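Local coordinates for mevalonate kinase, putative (Leishmania major, PDB 2HFS), which probably catalyses the ATP-dependent phosphorylation of (R)-mevalonate to (R)-5-phosphomevalonate, an early step of isoprenoid biosynthesis by the mevalonate pathway, at residues P7-T12 with L129-L134; F25-V30 with D254-I259; H32-I37 with D224-I229; A39-Y44 with Y322-S327; C47-N52 with L98-G103. All blocks are in the same frame, centred on the assembly; numbering follows the deposited sequence.

Interaction 1 (P7-T12 with L129-L134)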
# COMPACT_ATOMS: atom_id res chain seq x y z
N PRO A 7 30.56 -4.66 4.27
CA PRO A 7 30.19 -4.03 3.00
C PRO A 7 31.14 -4.42 1.88
O PRO A 7 32.36 -4.35 2.04
CB PRO A 7 30.30 -2.52 3.28
CG PRO A 7 30.37 -2.39 4.76
CD PRO A 7 31.01 -3.65 5.25
N VAL A 8 30.56 -4.84 0.77
CA VAL A 8 31.33 -5.29 -0.38
C VAL A 8 31.48 -4.14 -1.36
O VAL A 8 32.58 -3.89 -1.84
CB VAL A 8 30.70 -6.53 -1.05
CG1 VAL A 8 31.53 -6.97 -2.25
CG2 VAL A 8 30.62 -7.66 -0.07
N LYS A 9 30.38 -3.43 -1.63
CA LYS A 9 30.40 -2.22 -2.44
C LYS A 9 30.56 -0.94 -1.57
O LYS A 9 30.24 -0.94 -0.37
CB LYS A 9 29.11 -2.13 -3.29
CG LYS A 9 28.91 -3.29 -4.27
CD LYS A 9 27.72 -3.07 -5.20
CE LYS A 9 27.94 -1.93 -6.20
NZ LYS A 9 27.12 -2.09 -7.43
N SER A 10 31.05 0.14 -2.17
CA SER A 10 31.19 1.42 -1.47
C SER A 10 29.98 2.34 -1.69
O SER A 10 29.74 3.28 -0.93
CB SER A 10 32.50 2.13 -1.86
OG SER A 10 32.49 2.54 -3.21
N LYS A 11 29.22 2.05 -2.74
CA LYS A 11 28.07 2.85 -3.11
C LYS A 11 27.18 1.95 -3.97
O LYS A 11 27.71 1.22 -4.81
CB LYS A 11 28.55 4.07 -3.90
CG LYS A 11 27.48 5.04 -4.40
CD LYS A 11 28.11 6.11 -5.35
CE LYS A 11 27.08 7.21 -5.67
NZ LYS A 11 27.64 8.43 -6.37
N THR A 12 25.86 1.99 -3.77
CA THR A 12 24.94 1.29 -4.69
C THR A 12 24.86 1.96 -6.06
O THR A 12 24.99 3.19 -6.17
CB THR A 12 23.51 1.15 -4.09
OG1 THR A 12 22.99 2.45 -3.76
CG2 THR A 12 23.57 0.40 -2.78
N LEU A 129 24.62 -3.54 -1.39
CA LEU A 129 25.86 -3.00 -0.87
C LEU A 129 26.67 -4.07 -0.15
O LEU A 129 27.89 -4.10 -0.25
CB LEU A 129 25.58 -1.84 0.06
CG LEU A 129 26.79 -0.92 0.30
CD1 LEU A 129 26.81 0.12 -0.79
CD2 LEU A 129 26.64 -0.25 1.64
N TYR A 130 25.96 -4.96 0.55
CA TYR A 130 26.59 -6.07 1.27
C TYR A 130 26.66 -7.35 0.43
O TYR A 130 27.13 -8.40 0.89
CB TYR A 130 25.88 -6.27 2.62
CG TYR A 130 26.13 -5.09 3.55
CD1 TYR A 130 27.14 -5.14 4.50
CD2 TYR A 130 25.38 -3.91 3.43
CE1 TYR A 130 27.40 -4.04 5.34
CE2 TYR A 130 25.64 -2.80 4.25
CZ TYR A 130 26.65 -2.87 5.18
OH TYR A 130 26.88 -1.79 6.00
N GLN A 131 26.21 -7.25 -0.83
CA GLN A 131 26.14 -8.37 -1.78
C GLN A 131 25.55 -9.63 -1.13
O GLN A 131 26.19 -10.68 -1.07
CB GLN A 131 27.51 -8.67 -2.41
CG GLN A 131 28.05 -7.61 -3.36
CD GLN A 131 27.38 -7.62 -4.71
OE1 GLN A 131 27.68 -8.46 -5.55
NE2 GLN A 131 26.48 -6.67 -4.94
N LEU A 132 24.31 -9.51 -0.67
CA LEU A 132 23.67 -10.59 0.08
C LEU A 132 22.88 -11.49 -0.84
O LEU A 132 22.48 -12.59 -0.43
CB LEU A 132 22.75 -10.03 1.17
CG LEU A 132 23.36 -9.06 2.18
CD1 LEU A 132 22.29 -8.47 3.07
CD2 LEU A 132 24.49 -9.73 3.00
N ASN A 133 22.64 -11.01 -2.06
CA ASN A 133 21.83 -11.72 -3.07
C ASN A 133 20.51 -12.22 -2.48
O ASN A 133 20.13 -13.38 -2.68
CB ASN A 133 22.61 -12.91 -3.67
CG ASN A 133 23.87 -12.48 -4.41
OD1 ASN A 133 24.97 -12.94 -4.09
ND2 ASN A 133 23.72 -11.61 -5.40
N LEU A 134 19.81 -11.34 -1.76
CA LEU A 134 18.49 -11.68 -1.22
C LEU A 134 17.54 -12.06 -2.35
O LEU A 134 17.52 -11.43 -3.42
CB LEU A 134 17.92 -10.50 -0.43
CG LEU A 134 18.04 -10.43 1.09
CD1 LEU A 134 19.30 -11.09 1.67
CD2 LEU A 134 17.87 -8.99 1.60
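The ring of Tyr130 and the pyrrolidine of Pro7 lie side by side and point the same way, with Pro7 CG 3.4 Å from Tyr130 CE1 and Pro7 N equally near that carbon. Proline suits this place because its rigid ring offers a compact apolar surface at a slant to the aromatic one. The tyrosine side chain also touches Ser5, Val91, Leu93 and Leu98. The other flat group, the amide of Gln131, folds back at chi2 (-76°). Its NE2 bonds to Glu128 O and passes Lys9 CD at 3.8 Å, while Gln131 CG meets Val8 CB at 3.7 Å, the two side chains standing about perpendicular. Leu129 O, in the last turn of its helix, accepts two backbone bonds: from Val8 N at 3.0 Å and from Lys9 N at 2.9 Å, both in its carbonyl plane, the second the straighter (168° at hydrogen). The helix ends at Gln131 in a positive-phi Schellman motif. Leu129 CD1 reaches Thr12 N at 3.6 Å, and Thr12 CG2 is beside it. The ammonium group of Lys9 forms a salt bridge with Glu128 and a hydrogen bond with Thr13 OG1. The segment 7-12 thus runs between helix 114-130 and strand 36-52, bonded to the latter through Ser10 with Ile51 and Thr12 with Leu49.

Interaction 2 (F25-V30 with D254-I259)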
# COMPACT_ATOMS: atom_id res chain seq x y z
N PHE A 25 -9.90 -4.51 -3.40
CA PHE A 25 -11.03 -5.18 -2.76
C PHE A 25 -10.69 -5.79 -1.42
O PHE A 25 -9.62 -6.37 -1.26
CB PHE A 25 -11.56 -6.31 -3.64
CG PHE A 25 -12.22 -5.84 -4.91
CD1 PHE A 25 -13.60 -5.63 -4.95
CD2 PHE A 25 -11.47 -5.60 -6.05
CE1 PHE A 25 -14.21 -5.19 -6.10
CE2 PHE A 25 -12.09 -5.16 -7.23
CZ PHE A 25 -13.47 -4.95 -7.24
N GLY A 26 -11.59 -5.62 -0.46
CA GLY A 26 -11.66 -6.53 0.67
C GLY A 26 -10.98 -6.12 1.97
O GLY A 26 -10.79 -6.95 2.84
N GLU A 27 -10.63 -4.85 2.11
CA GLU A 27 -10.26 -4.31 3.42
C GLU A 27 -11.34 -4.65 4.46
O GLU A 27 -12.55 -4.61 4.16
CB GLU A 27 -10.08 -2.80 3.39
CG GLU A 27 -11.24 -2.04 2.76
CD GLU A 27 -11.06 -1.91 1.25
OE1 GLU A 27 -10.17 -1.12 0.83
OE2 GLU A 27 -11.77 -2.61 0.50
N HIS A 28 -10.90 -4.95 5.67
CA HIS A 28 -11.80 -5.33 6.77
C HIS A 28 -12.41 -6.73 6.70
O HIS A 28 -12.35 -7.49 7.68
CB HIS A 28 -12.86 -4.25 7.02
CG HIS A 28 -12.28 -2.98 7.55
ND1 HIS A 28 -11.84 -2.86 8.85
CD2 HIS A 28 -12.00 -1.80 6.95
CE1 HIS A 28 -11.33 -1.66 9.03
NE2 HIS A 28 -11.40 -1.00 7.89
N PHE A 29 -12.97 -7.10 5.55
CA PHE A 29 -13.57 -8.43 5.40
C PHE A 29 -12.53 -9.55 5.38
O PHE A 29 -12.79 -10.69 5.80
CB PHE A 29 -14.44 -8.47 4.15
CG PHE A 29 -15.65 -7.57 4.24
CD1 PHE A 29 -15.72 -6.40 3.50
CD2 PHE A 29 -16.71 -7.89 5.09
CE1 PHE A 29 -16.83 -5.56 3.59
CE2 PHE A 29 -17.84 -7.06 5.17
CZ PHE A 29 -17.89 -5.88 4.43
N VAL A 30 -11.33 -9.19 4.91
CA VAL A 30 -10.18 -10.09 4.91
C VAL A 30 -9.80 -10.58 6.33
O VAL A 30 -9.36 -11.72 6.50
CB VAL A 30 -8.97 -9.40 4.22
CG1 VAL A 30 -8.50 -8.16 5.03
CG2 VAL A 30 -7.84 -10.38 4.00
N ASP A 254 -20.00 0.23 -1.10
CA ASP A 254 -21.31 0.18 -0.47
C ASP A 254 -21.27 -0.70 0.78
O ASP A 254 -21.70 -0.27 1.85
CB ASP A 254 -22.36 -0.30 -1.47
CG ASP A 254 -23.68 0.41 -1.29
OD1 ASP A 254 -23.66 1.58 -0.84
OD2 ASP A 254 -24.77 -0.11 -1.60
N LEU A 255 -20.72 -1.91 0.66
CA LEU A 255 -20.57 -2.82 1.82
C LEU A 255 -19.72 -2.24 2.97
O LEU A 255 -19.99 -2.48 4.15
CB LEU A 255 -20.00 -4.17 1.37
CG LEU A 255 -21.02 -5.02 0.61
CD1 LEU A 255 -20.33 -6.20 -0.03
CD2 LEU A 255 -22.16 -5.48 1.53
N CYS A 256 -18.68 -1.49 2.61
CA CYS A 256 -17.81 -0.80 3.59
C CYS A 256 -18.57 0.26 4.34
O CYS A 256 -18.37 0.42 5.53
CB CYS A 256 -16.60 -0.18 2.89
SG CYS A 256 -15.45 -1.46 2.35
N ARG A 257 -19.45 0.98 3.65
CA ARG A 257 -20.32 1.94 4.32
C ARG A 257 -21.20 1.22 5.36
O ARG A 257 -21.46 1.78 6.41
CB ARG A 257 -21.24 2.66 3.33
CG ARG A 257 -20.56 3.51 2.27
CD ARG A 257 -21.56 4.36 1.51
NE ARG A 257 -22.25 5.32 2.39
CZ ARG A 257 -23.24 6.11 2.00
NH1 ARG A 257 -23.67 6.06 0.74
NH2 ARG A 257 -23.81 6.94 2.86
N GLN A 258 -21.61 -0.01 5.06
CA GLN A 258 -22.54 -0.76 5.92
C GLN A 258 -21.87 -1.37 7.15
O GLN A 258 -22.56 -1.77 8.08
CB GLN A 258 -23.27 -1.85 5.12
CG GLN A 258 -24.07 -1.28 3.94
CD GLN A 258 -24.93 -2.31 3.24
OE1 GLN A 258 -25.75 -2.99 3.88
NE2 GLN A 258 -24.81 -2.39 1.93
N ILE A 259 -20.54 -1.45 7.15
CA ILE A 259 -19.81 -1.83 8.37
C ILE A 259 -19.25 -0.59 9.07
O ILE A 259 -18.38 -0.69 9.94
CB ILE A 259 -18.71 -2.89 8.10
CG1 ILE A 259 -17.69 -2.39 7.07
CG2 ILE A 259 -19.34 -4.22 7.71
CD1 ILE A 259 -16.34 -3.09 7.17
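His28 CB meets Ile259 CD1 at 3.7 Å, the tightest point of a mainly apolar contact. The isoleucine gets there because its CG1 branch stands between backbone N and carbonyl carbon (chi1 58°), which sends CD1 to the histidine and CG2 to Phe29. Phe29 enters from the opposite direction to Ile259, its CZ 4.0 Å from Ile259 CG2. The same tip has Leu255 O at its edge, near the ring plane, again at 4.0 Å, and Leu255 CB is 4.1 Å from it. A phenylalanine is apt here: long enough to reach the last turn of helix 242-258, and flat enough for its ring to meet that of Tyr226 almost in parallel. Packing is looser round Cys256, whose SG lies 4.3 Å from Glu27 CG and 4.5 Å from Phe29 CE1. All the touching residues are buried, whereas Asp254, Arg257 and Gln258 occupy the exposed side of the helix and do not meet the loop. The polar ends turn elsewhere: Glu27 makes a salt bridge with Lys282 and accepts from Gly285 N, and His28 NE2 bonds to Thr286 O. Gly26-Glu27-His28 fits the GEH of the first conserved motif of mevalonate kinases, and the helix end backs this loop, whose Glu27 and His28 bond to what matches the glycine-rich third motif.

Interaction 3 (H32-I37 with D224-I229)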
# COMPACT_ATOMS: atom_id res chain seq x y z
N HIS A 32 -11.76 -11.42 8.45
CA HIS A 32 -12.73 -12.46 8.79
C HIS A 32 -12.73 -13.62 7.80
O HIS A 32 -13.66 -14.45 7.79
CB HIS A 32 -14.11 -11.82 8.97
CG HIS A 32 -14.13 -10.80 10.06
ND1 HIS A 32 -14.58 -11.07 11.33
CD2 HIS A 32 -13.67 -9.52 10.08
CE1 HIS A 32 -14.44 -10.00 12.08
NE2 HIS A 32 -13.87 -9.05 11.36
N GLY A 33 -11.70 -13.66 6.96
CA GLY A 33 -11.41 -14.83 6.14
C GLY A 33 -11.72 -14.67 4.67
O GLY A 33 -11.59 -15.62 3.91
N ALA A 34 -12.13 -13.47 4.28
CA ALA A 34 -12.50 -13.21 2.88
C ALA A 34 -11.24 -12.98 2.06
O ALA A 34 -10.21 -12.62 2.60
CB ALA A 34 -13.43 -12.00 2.80
N GLU A 35 -11.32 -13.22 0.76
CA GLU A 35 -10.18 -12.95 -0.12
C GLU A 35 -10.12 -11.44 -0.37
O GLU A 35 -11.16 -10.78 -0.44
CB GLU A 35 -10.32 -13.69 -1.44
CG GLU A 35 -10.54 -15.20 -1.34
CD GLU A 35 -10.50 -15.90 -2.69
OE1 GLU A 35 -10.51 -15.23 -3.75
OE2 GLU A 35 -10.45 -17.14 -2.71
N ALA A 36 -8.91 -10.91 -0.51
CA ALA A 36 -8.69 -9.49 -0.81
C ALA A 36 -7.82 -9.33 -2.06
O ALA A 36 -7.03 -10.21 -2.40
CB ALA A 36 -8.07 -8.76 0.39
N ILE A 37 -8.00 -8.23 -2.78
CA ILE A 37 -7.18 -7.94 -3.93
C ILE A 37 -6.43 -6.66 -3.60
O ILE A 37 -7.03 -5.60 -3.36
CB ILE A 37 -8.02 -7.83 -5.25
CG1 ILE A 37 -8.81 -9.13 -5.51
CG2 ILE A 37 -7.10 -7.48 -6.45
CD1 ILE A 37 -9.81 -9.08 -6.73
N ASP A 224 -20.97 -12.36 3.45
CA ASP A 224 -21.20 -13.25 2.30
C ASP A 224 -21.42 -12.41 1.06
O ASP A 224 -20.95 -12.76 -0.02
CB ASP A 224 -22.39 -14.17 2.52
CG ASP A 224 -22.15 -15.20 3.61
OD1 ASP A 224 -20.98 -15.58 3.85
OD2 ASP A 224 -23.10 -15.68 4.25
N ASN A 225 -22.12 -11.29 1.24
CA ASN A 225 -22.30 -10.30 0.20
C ASN A 225 -20.95 -9.91 -0.37
O ASN A 225 -20.80 -9.77 -1.58
CB ASN A 225 -23.04 -9.06 0.75
CG ASN A 225 -24.54 -9.31 0.97
OD1 ASN A 225 -25.07 -10.38 0.62
ND2 ASN A 225 -25.24 -8.33 1.54
N TYR A 226 -19.97 -9.76 0.52
CA TYR A 226 -18.59 -9.49 0.08
C TYR A 226 -17.96 -10.60 -0.76
O TYR A 226 -17.37 -10.32 -1.82
CB TYR A 226 -17.65 -9.07 1.22
CG TYR A 226 -16.27 -8.88 0.63
CD1 TYR A 226 -15.27 -9.87 0.80
CD2 TYR A 226 -16.00 -7.79 -0.21
CE1 TYR A 226 -14.02 -9.73 0.20
CE2 TYR A 226 -14.75 -7.64 -0.83
CZ TYR A 226 -13.77 -8.62 -0.63
OH TYR A 226 -12.55 -8.47 -1.24
N THR A 227 -18.06 -11.84 -0.29
CA THR A 227 -17.44 -12.98 -0.97
C THR A 227 -17.94 -13.12 -2.41
O THR A 227 -17.16 -13.44 -3.30
CB THR A 227 -17.61 -14.30 -0.18
OG1 THR A 227 -19.00 -14.57 0.02
CG2 THR A 227 -17.02 -14.16 1.22
N HIS A 228 -19.23 -12.84 -2.65
CA HIS A 228 -19.75 -12.81 -4.01
C HIS A 228 -19.08 -11.73 -4.88
O HIS A 228 -18.71 -12.00 -6.03
CB HIS A 228 -21.28 -12.69 -4.04
CG HIS A 228 -21.87 -12.80 -5.42
ND1 HIS A 228 -21.49 -13.79 -6.31
CD2 HIS A 228 -22.80 -12.06 -6.06
CE1 HIS A 228 -22.16 -13.65 -7.44
NE2 HIS A 228 -22.96 -12.60 -7.32
N ILE A 229 -18.89 -10.54 -4.33
CA ILE A 229 -18.25 -9.45 -5.08
C ILE A 229 -16.81 -9.79 -5.48
O ILE A 229 -16.43 -9.60 -6.63
CB ILE A 229 -18.33 -8.10 -4.32
CG1 ILE A 229 -19.78 -7.60 -4.25
CG2 ILE A 229 -17.46 -7.02 -5.00
CD1 ILE A 229 -19.99 -6.52 -3.25
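Tyr226 presents the edge of its ring to the chain at Ala34 and Glu35. With CG anti to the backbone N (chi1 178°), the ring extends straight out from the helix, and Ala34 CB settles near the ring plane, 3.5 Å from Tyr226 CD1. The short methyl of alanine lets the chain approach the ring edge closely. Farther along the same edge the phenol OH donates to Glu35 O at 2.8 Å, with that oxygen in the ring plane; the OH lies too close to another atom of the model, so its exact position is less sure. Beside it, Thr227 holds OG1 between its backbone N and carbonyl carbon (chi1 58°), turned back to Asp224 O at 2.7 Å, a bond that satisfies the hydroxyl within the helix and leaves CG2 to face Ala34. That carbonyl also takes the helical bond from His228 N. The carboxylate of Glu35 turns to a salt bridge with Arg234. The chemistry implies a tyrosine that offers apolar edge packing, and probably one polar tether of doubtful length, to the backbone at Glu35.

Interaction 4 (A39-Y44 with Y322-S327)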
# COMPACT_ATOMS: atom_id res chain seq x y z
N ALA A 39 -3.13 -4.11 -4.78
CA ALA A 39 -2.45 -3.70 -5.98
C ALA A 39 -1.15 -3.02 -5.60
O ALA A 39 -1.17 -1.99 -4.89
CB ALA A 39 -3.33 -2.79 -6.78
N GLY A 40 -0.04 -3.60 -6.02
CA GLY A 40 1.27 -2.95 -5.90
C GLY A 40 1.47 -2.07 -7.11
O GLY A 40 1.60 -2.57 -8.24
N ILE A 41 1.54 -0.76 -6.88
CA ILE A 41 1.52 0.21 -7.98
C ILE A 41 2.92 0.45 -8.56
O ILE A 41 3.93 0.05 -7.96
CB ILE A 41 0.84 1.51 -7.52
CG1 ILE A 41 1.54 2.15 -6.31
CG2 ILE A 41 -0.67 1.26 -7.16
CD1 ILE A 41 1.17 3.64 -6.13
N SER A 42 3.00 1.09 -9.73
CA SER A 42 4.31 1.28 -10.40
C SER A 42 5.17 2.24 -9.63
O SER A 42 6.40 2.14 -9.65
CB SER A 42 4.13 1.88 -11.80
OG SER A 42 3.43 1.03 -12.66
N GLU A 43 4.50 3.20 -9.01
CA GLU A 43 5.13 4.33 -8.31
C GLU A 43 5.81 3.81 -7.06
O GLU A 43 5.27 2.97 -6.37
CB GLU A 43 4.06 5.37 -7.98
CG GLU A 43 3.58 6.16 -9.21
CD GLU A 43 2.60 5.45 -10.15
OE1 GLU A 43 2.01 4.40 -9.82
OE2 GLU A 43 2.39 5.98 -11.26
N TYR A 44 7.01 4.31 -6.77
CA TYR A 44 7.90 3.59 -5.87
C TYR A 44 8.71 4.54 -5.03
O TYR A 44 8.80 5.75 -5.32
CB TYR A 44 8.86 2.70 -6.69
CG TYR A 44 9.70 3.49 -7.65
CD1 TYR A 44 10.96 3.96 -7.28
CD2 TYR A 44 9.22 3.78 -8.94
CE1 TYR A 44 11.74 4.69 -8.16
CE2 TYR A 44 10.00 4.53 -9.83
CZ TYR A 44 11.24 4.98 -9.43
OH TYR A 44 12.02 5.69 -10.30
N TYR A 322 -1.86 7.22 -10.19
CA TYR A 322 -1.03 6.05 -9.99
C TYR A 322 -1.46 4.99 -11.01
O TYR A 322 -2.56 5.07 -11.56
CB TYR A 322 -1.15 5.53 -8.55
CG TYR A 322 -0.44 6.39 -7.49
CD1 TYR A 322 -0.89 6.42 -6.17
CD2 TYR A 322 0.68 7.15 -7.82
CE1 TYR A 322 -0.23 7.20 -5.18
CE2 TYR A 322 1.34 7.94 -6.85
CZ TYR A 322 0.89 7.94 -5.53
OH TYR A 322 1.54 8.69 -4.57
N THR A 323 -0.60 4.01 -11.28
CA THR A 323 -0.97 2.93 -12.21
C THR A 323 -0.56 1.56 -11.70
O THR A 323 0.39 1.40 -10.93
CB THR A 323 -0.35 3.12 -13.62
OG1 THR A 323 1.07 3.05 -13.53
CG2 THR A 323 -0.62 4.51 -14.22
N VAL A 324 -1.31 0.56 -12.15
CA VAL A 324 -0.93 -0.82 -11.96
C VAL A 324 -0.53 -1.41 -13.31
O VAL A 324 -1.25 -1.30 -14.31
CB VAL A 324 -2.03 -1.66 -11.32
CG1 VAL A 324 -1.53 -3.07 -11.08
CG2 VAL A 324 -2.50 -1.01 -10.03
N GLN A 325 0.63 -2.04 -13.31
CA GLN A 325 1.21 -2.59 -14.51
C GLN A 325 0.64 -3.98 -14.78
O GLN A 325 0.43 -4.75 -13.84
CB GLN A 325 2.71 -2.67 -14.33
CG GLN A 325 3.47 -2.70 -15.63
CD GLN A 325 4.94 -2.96 -15.41
OE1 GLN A 325 5.64 -3.38 -16.33
NE2 GLN A 325 5.41 -2.72 -14.17
N PRO A 326 0.39 -4.31 -16.05
CA PRO A 326 -0.03 -5.66 -16.43
C PRO A 326 1.08 -6.66 -16.17
O PRO A 326 2.26 -6.34 -16.37
CB PRO A 326 -0.26 -5.55 -17.94
CG PRO A 326 -0.40 -4.09 -18.21
CD PRO A 326 0.48 -3.41 -17.22
N SER A 327 0.70 -7.85 -15.73
CA SER A 327 1.64 -8.91 -15.42
C SER A 327 2.23 -9.55 -16.69
O SER A 327 3.36 -10.03 -16.67
CB SER A 327 0.94 -9.98 -14.60
OG SER A 327 -0.13 -10.56 -15.34
O HOH W 1 2.21 -2.39 -10.76
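Ser42 N donates to Thr323 O at 2.9 Å, next to a hydroxyl pair, Ser42 OG and Thr323 OG1, that shares a bond of 3.2 Å in which either may be the donor. Glu43, bent at chi2 (77°), brings OE1 back to Thr323 N at 3.0 Å; the bond is straight and uses the syn side of the carboxylate, with the donor 22° out of its plane. The glutamate in effect takes the place a neighbouring strand's carbonyl might hold. Its CG also packs against Tyr322 CD2 at 3.4 Å, while Ile41 CD1 lies over one face of that ring, 3.7 Å from the centroid, as a CH-pi contact. Val324 CG2 touches Ala39 CB. In the next shell a water joins Gly40 O to Gln325 N, Tyr322 OH is held by Val107 N, and Trp320 meets the tyrosine ring. Segments 39-41 and 322-324 run at 122° to each other, linked by isolated bonds rather than regular sheet pairing, and the chain turns a corner at Ser42. This is the seam of a two-domain GHMP kinase: strand 318-324 edges the four-stranded antiparallel sheet of the C-terminal half, and strand 36-52 belongs to the mixed N-terminal sheet.

Interaction 5 (C47-N52 with L98-G103)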
# COMPACT_ATOMS: atom_id res chain seq x y z
N CYS A 47 15.82 3.67 -2.52
CA CYS A 47 16.87 3.86 -1.52
C CYS A 47 18.25 3.69 -2.18
O CYS A 47 18.48 2.73 -2.93
CB CYS A 47 16.69 2.87 -0.34
SG CYS A 47 18.10 2.87 0.80
N ARG A 48 19.13 4.66 -1.91
CA ARG A 48 20.52 4.61 -2.34
C ARG A 48 21.35 4.65 -1.07
O ARG A 48 21.03 5.40 -0.13
CB ARG A 48 20.88 5.83 -3.19
CG ARG A 48 20.26 5.91 -4.57
CD ARG A 48 20.64 7.20 -5.35
NE ARG A 48 22.03 7.17 -5.82
CZ ARG A 48 22.53 7.87 -6.84
NH1 ARG A 48 21.76 8.68 -7.56
NH2 ARG A 48 23.82 7.74 -7.16
N LEU A 49 22.42 3.85 -1.07
CA LEU A 49 23.33 3.74 0.05
C LEU A 49 24.78 3.94 -0.37
O LEU A 49 25.16 3.59 -1.48
CB LEU A 49 23.20 2.35 0.67
CG LEU A 49 21.87 1.98 1.32
CD1 LEU A 49 22.00 0.55 1.81
CD2 LEU A 49 21.55 2.92 2.49
N GLU A 50 25.58 4.50 0.53
CA GLU A 50 27.02 4.48 0.39
C GLU A 50 27.70 4.49 1.75
O GLU A 50 27.11 4.94 2.74
CB GLU A 50 27.49 5.65 -0.44
CG GLU A 50 27.05 7.00 0.10
CD GLU A 50 27.53 8.09 -0.81
OE1 GLU A 50 26.92 8.28 -1.89
OE2 GLU A 50 28.53 8.73 -0.47
N ILE A 51 28.92 3.99 1.79
CA ILE A 51 29.69 3.90 3.02
C ILE A 51 30.01 5.28 3.56
O ILE A 51 30.10 6.25 2.79
CB ILE A 51 30.95 3.00 2.81
CG1 ILE A 51 31.89 3.56 1.73
CG2 ILE A 51 30.52 1.58 2.45
CD1 ILE A 51 33.17 2.70 1.52
N ASN A 52 30.10 5.39 4.88
CA ASN A 52 30.40 6.66 5.53
C ASN A 52 31.59 6.39 6.45
O ASN A 52 31.41 6.12 7.63
CB ASN A 52 29.17 7.15 6.31
CG ASN A 52 29.10 8.69 6.42
OD1 ASN A 52 29.79 9.42 5.71
ND2 ASN A 52 28.23 9.17 7.29
N LEU A 98 26.72 4.41 7.22
CA LEU A 98 26.16 4.54 5.89
C LEU A 98 25.44 5.88 5.73
O LEU A 98 24.80 6.37 6.66
CB LEU A 98 25.14 3.40 5.61
CG LEU A 98 25.62 1.94 5.58
CD1 LEU A 98 24.46 0.97 5.42
CD2 LEU A 98 26.65 1.68 4.47
N LYS A 99 25.55 6.45 4.55
CA LYS A 99 24.67 7.53 4.17
C LYS A 99 23.55 6.93 3.34
O LYS A 99 23.83 6.18 2.40
CB LYS A 99 25.43 8.60 3.38
CG LYS A 99 26.22 9.55 4.29
CD LYS A 99 27.14 10.48 3.51
CE LYS A 99 26.49 11.79 3.17
NZ LYS A 99 27.47 12.74 2.56
N MSE A 100 22.32 7.28 3.70
CA MSE A 100 21.11 6.75 3.06
C MSE A 100 20.41 7.92 2.36
O MSE A 100 20.10 8.95 2.98
CB MSE A 100 20.21 6.15 4.14
CG MSE A 100 19.01 5.39 3.62
SE MSE A 100 17.93 4.60 5.08
CE MSE A 100 16.55 3.93 3.96
N PHE A 101 20.17 7.79 1.06
CA PHE A 101 19.34 8.77 0.36
C PHE A 101 18.00 8.13 0.02
O PHE A 101 17.98 7.04 -0.54
CB PHE A 101 20.04 9.25 -0.91
CG PHE A 101 19.22 10.21 -1.72
CD1 PHE A 101 19.28 11.58 -1.47
CD2 PHE A 101 18.38 9.74 -2.73
CE1 PHE A 101 18.51 12.48 -2.22
CE2 PHE A 101 17.60 10.64 -3.49
CZ PHE A 101 17.67 12.00 -3.23
N ILE A 102 16.89 8.78 0.39
CA ILE A 102 15.56 8.20 0.05
C ILE A 102 14.81 9.07 -0.93
O ILE A 102 14.59 10.26 -0.67
CB ILE A 102 14.66 7.93 1.29
CG1 ILE A 102 15.45 7.52 2.54
CG2 ILE A 102 13.58 6.87 0.94
CD1 ILE A 102 14.55 7.36 3.77
N GLY A 103 14.37 8.45 -2.03
CA GLY A 103 13.71 9.17 -3.12
C GLY A 103 12.58 8.41 -3.79
O GLY A 103 11.75 7.78 -3.11
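Leu49 and Met100, the latter modelled as selenomethionine, lie side by side and point the same way, with Leu49 CD2 3.7 Å from Met100 CG. Met100 runs fully extended from a CG anti to its backbone N (chi1 -172°), which carries its methyl CE to Cys47 SG at 3.7 Å. Flexible Met100 and branched, apolar Leu49 suit the buried face. On the other face Glu50 and Lys99 likewise run alongside each other, Glu50 CG 4.0 Å from Lys99 CB. Their charged ends, Glu50 OE2 and Lys99 NZ, stay 5.1 Å apart, short of a salt bridge. The lysine stem instead lies across the amide of Asn52, with Lys99 CD 3.6 Å from Asn52 OD1. Arg48 and Phe101 are paired on this same face. Beneath the side chains the antiparallel backbones are joined at two hydrogen-bonded pairs. Arg48 N donates to Phe101 O at 3.0 Å. Phe101 N returns a bond to Arg48 O at 2.8 Å, and Glu50 and Lys99 exchange bonds likewise. The chemistry is that of an amphipathic ribbon: reciprocal backbone bonds supply cohesion, Leu49 meets helix 114-130 and Met100 meets His82 of helix 70-88, and Arg48, Glu50, Lys99 and Phe101 occupy the more exposed face.

How the interactions relate
Interactions 1 and 5 form one unit at one end of the molecule: residues 7-12 bond to strand 36-52 along its edge, and Leu129 packs on Leu98. Both are partly buried and depend on backbone hydrogen bonds. Interactions 2 and 3 lie on the opposite side of the chain's centre, their centres about 9 Å apart and about 40 Å or more from those of interactions 1 and 5; they are buried and rely mainly on apolar and aromatic packing against the successive helices 242-258 and 216-239. Interaction 4, nearest the centre, adds hydroxyl and carboxylate bonds and a bridging water to backbone and apolar contacts. Strand 36-52 supplies one partner to interactions 3, 4 and 5.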